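Local atomic coordinates of possible transcriptional regulatory arsR-family protein (Mycobacterium bovis, PDB entry 3GW2), a protein that probably regulates transcription as a DNA-binding ArsR-family protein, within a network that coordinates tolerance to the antitubercular drug bedaquiline. Residues L33-E38 against Y79-E84. Sequence-based numbering, arbitrary orientation. Where two conformers were deposited one is given.
Sequences LLAQGE and YRIAGE
Ile81 and Leu34 show how a wing strand of a winged helix-turn-helix domain can be joined to the end of a helix around an apolar centre. With CG1 anti to the carbonyl carbon (chi1 -78°), Ile81 sends its longer arm to the turn after helix 27-34: CG1 meets Leu34 CB at 4.0 Å, and CD1 presses on Ala35 CB at 3.3 Å, tighter than usual for two carbons. Gln36, which follows a cis peptide bond after Ala35, bends at chi2 (82°) to bring its amide over the branch point of Ile81, NE2 lying 4.1 Å from CB. Leu34 points its fork the other way along the strand, CD2 reaching Tyr79 O at 3.5 Å; the same oxygen receives a CA-H contact from Glu38, CA to O 3.3 Å. A water accepts from Ile81 N at 3.2 Å and appears to donate to Leu34 O, whose position is less certain. Farther out, Glu38 CB lies against Arg80 CB at 3.6 Å, and Glu38 OE1 makes a salt bridge with Arg71. The chemistry thus implies apolar contact, with a less certain water link and no direct hydrogen bond between the two segments; any charge attraction to Arg80, deposited in two conformers, is weak and uncertain.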
ATOM      1  N   LEU A  33      15.264   1.974  -6.780  1.00 40.84           N
ATOM      2  CA  LEU A  33      16.170   2.597  -7.732  1.00 41.46           C
ATOM      3  C   LEU A  33      16.179   4.122  -7.627  1.00 41.71           C
ATOM      4  O   LEU A  33      17.236   4.750  -7.716  1.00 42.11           O
ATOM      5  CB  LEU A  33      15.823   2.168  -9.159  1.00 40.87           C
ATOM      6  CG  LEU A  33      16.795   2.617 -10.236  1.00 42.09           C
ATOM      7  CD1 LEU A  33      18.135   1.874 -10.135  1.00 42.77           C
ATOM      8  CD2 LEU A  33      16.163   2.428 -11.597  1.00 42.28           C
ATOM      9  N   LEU A  34      15.001   4.708  -7.437  1.00 41.91           N
ATOM     10  CA  LEU A  34      14.879   6.160  -7.358  1.00 42.20           C
ATOM     11  C   LEU A  34      15.241   6.699  -5.973  1.00 43.25           C
ATOM     12  O   LEU A  34      15.347   7.904  -5.784  1.00 42.88           O
ATOM     13  CB  LEU A  34      13.456   6.591  -7.731  1.00 41.64           C
ATOM     14  CG  LEU A  34      12.971   6.305  -9.159  1.00 40.40           C
ATOM     15  CD1 LEU A  34      11.552   6.759  -9.292  1.00 39.43           C
ATOM     16  CD2 LEU A  34      13.857   6.993 -10.185  1.00 38.29           C
ATOM     17  N   ALA A  35      15.426   5.794  -5.018  1.00 45.05           N
ATOM     18  CA  ALA A  35      15.601   6.148  -3.617  1.00 46.81           C
ATOM     19  C   ALA A  35      17.035   5.961  -3.220  1.00 47.76           C
ATOM     20  O   ALA A  35      17.435   4.844  -2.915  1.00 49.19           O
ATOM     21  CB  ALA A  35      14.691   5.270  -2.724  1.00 47.15           C
ATOM     22  N   GLN A  36      17.827   7.032  -3.257  1.00 48.44           N
ATOM     23  CA  GLN A  36      17.377   8.315  -3.801  1.00 48.06           C
ATOM     24  C   GLN A  36      18.205   8.782  -5.031  1.00 47.15           C
ATOM     25  O   GLN A  36      19.406   8.486  -5.180  1.00 47.81           O
ATOM     26  CB  GLN A  36      17.295   9.374  -2.692  1.00 48.38           C
ATOM     27  CG  GLN A  36      16.635  10.708  -3.080  1.00 49.83           C
ATOM     28  CD  GLN A  36      15.110  10.706  -3.045  1.00 50.18           C
ATOM     29  OE1 GLN A  36      14.482  10.155  -2.127  1.00 52.19           O
ATOM     30  NE2 GLN A  36      14.506  11.362  -4.033  1.00 48.75           N
ATOM     31  N   GLY A  37      17.527   9.521  -5.902  1.00 45.49           N
ATOM     32  CA  GLY A  37      18.127  10.139  -7.061  1.00 42.97           C
ATOM     33  C   GLY A  37      17.194   9.915  -8.229  1.00 41.40           C
ATOM     34  O   GLY A  37      16.938   8.773  -8.613  1.00 41.47           O
ATOM     35  N   GLU A  38      16.679  11.013  -8.773  1.00 39.37           N
ATOM     36  CA  GLU A  38      15.829  10.992  -9.955  1.00 37.90           C
ATOM     37  C   GLU A  38      16.515  10.314 -11.149  1.00 37.02           C
ATOM     38  O   GLU A  38      17.725  10.432 -11.323  1.00 36.62           O
ATOM     39  CB  GLU A  38      15.399  12.424 -10.274  1.00 37.58           C
ATOM     40  CG  GLU A  38      15.268  12.768 -11.732  1.00 37.16           C
ATOM     41  CD  GLU A  38      15.166  14.259 -11.968  1.00 35.85           C
ATOM     42  OE1 GLU A  38      16.138  14.851 -12.475  1.00 38.42           O
ATOM     43  OE2 GLU A  38      14.112  14.838 -11.664  1.00 35.41           O
ATOM     44  N   TYR A  79      11.792  10.830 -13.589  1.00 31.75           N
ATOM     45  CA  TYR A  79      10.900  10.516 -12.471  1.00 31.18           C
ATOM     46  C   TYR A  79      11.675  10.534 -11.168  1.00 30.65           C
ATOM     47  O   TYR A  79      12.851  10.158 -11.140  1.00 30.23           O
ATOM     48  CB  TYR A  79      10.286   9.124 -12.647  1.00 31.25           C
ATOM     49  CG  TYR A  79       9.070   9.082 -13.536  1.00 31.14           C
ATOM     50  CD1 TYR A  79       7.792   9.082 -12.981  1.00 31.81           C
ATOM     51  CD2 TYR A  79       9.195   9.052 -14.928  1.00 30.97           C
ATOM     52  CE1 TYR A  79       6.653   9.042 -13.780  1.00 31.88           C
ATOM     53  CE2 TYR A  79       8.055   9.002 -15.749  1.00 32.51           C
ATOM     54  CZ  TYR A  79       6.789   8.998 -15.156  1.00 32.95           C
ATOM     55  OH  TYR A  79       5.651   8.943 -15.922  1.00 33.92           O
ATOM     56  N   ARG A  80      11.019  10.967 -10.101  0.50 29.49           N
ATOM     57  CA  ARG A  80      11.583  10.860  -8.773  0.50 29.29           C
ATOM     58  C   ARG A  80      10.518  10.592  -7.733  0.50 29.68           C
ATOM     59  O   ARG A  80       9.338  10.872  -7.924  0.50 28.19           O
ATOM     60  CB  ARG A  80      12.371  12.110  -8.370  0.50 28.66           C
ATOM     61  CG  ARG A  80      11.892  13.421  -8.942  0.50 28.43           C
ATOM     62  CD  ARG A  80      10.547  13.866  -8.456  0.50 26.84           C
ATOM     63  NE  ARG A  80      10.502  15.290  -8.081  0.50 27.77           N
ATOM     64  CZ  ARG A  80      10.312  16.308  -8.919  0.50 28.31           C
ATOM     65  NH1 ARG A  80      10.193  16.125 -10.230  0.50 27.81           N
ATOM     66  NH2 ARG A  80      10.264  17.538  -8.438  0.50 31.35           N
ATOM     67  N   ILE A  81      10.984  10.055  -6.619  1.00 31.17           N
ATOM     68  CA  ILE A  81      10.179   9.880  -5.416  1.00 32.37           C
ATOM     69  C   ILE A  81       9.582  11.227  -5.025  1.00 32.71           C
ATOM     70  O   ILE A  81      10.293  12.219  -4.955  1.00 32.10           O
ATOM     71  CB  ILE A  81      11.042   9.231  -4.314  1.00 32.53           C
ATOM     72  CG1 ILE A  81      11.141   7.728  -4.634  1.00 34.07           C
ATOM     73  CG2 ILE A  81      10.491   9.528  -2.875  1.00 32.53           C
ATOM     74  CD1 ILE A  81      12.094   6.976  -3.769  1.00 37.69           C
ATOM     75  N   ALA A  82       8.262  11.244  -4.821  1.00 33.76           N
ATOM     76  CA  ALA A  82       7.483  12.483  -4.707  1.00 34.63           C
ATOM     77  C   ALA A  82       7.803  13.361  -3.493  1.00 35.52           C
ATOM     78  O   ALA A  82       7.669  14.592  -3.568  1.00 36.35           O
ATOM     79  CB  ALA A  82       5.984  12.181  -4.776  1.00 34.51           C
ATOM     80  N   GLY A  83       8.200  12.753  -2.375  1.00 35.97           N
ATOM     81  CA  GLY A  83       8.716  13.528  -1.232  1.00 35.81           C
ATOM     82  C   GLY A  83       9.284  12.661  -0.128  1.00 35.78           C
ATOM     83  O   GLY A  83       9.352  11.435  -0.268  1.00 35.55           O
ATOM     84  N   GLU A  84       9.688  13.296   0.973  1.00 35.55           N
ATOM     85  CA  GLU A  84      10.158  12.574   2.155  1.00 36.31           C
ATOM     86  C   GLU A  84       9.103  11.606   2.721  1.00 35.93           C
ATOM     87  O   GLU A  84       9.428  10.462   3.069  1.00 35.97           O
ATOM     88  CB  GLU A  84      10.590  13.559   3.257  1.00 36.82           C
ATOM     89  CG  GLU A  84      10.864  12.886   4.619  1.00 39.66           C
ATOM     90  CD  GLU A  84      12.376  12.492   4.785  1.00 44.05           C
ATOM     91  OE1 GLU A  84      12.988  11.904   3.845  1.00 44.88           O
ATOM     92  OE2 GLU A  84      12.952  12.776   5.875  1.00 45.16           O
TER
HETATM   93  O   HOH W   1      14.221  10.084  -6.358  1.00 34.15           O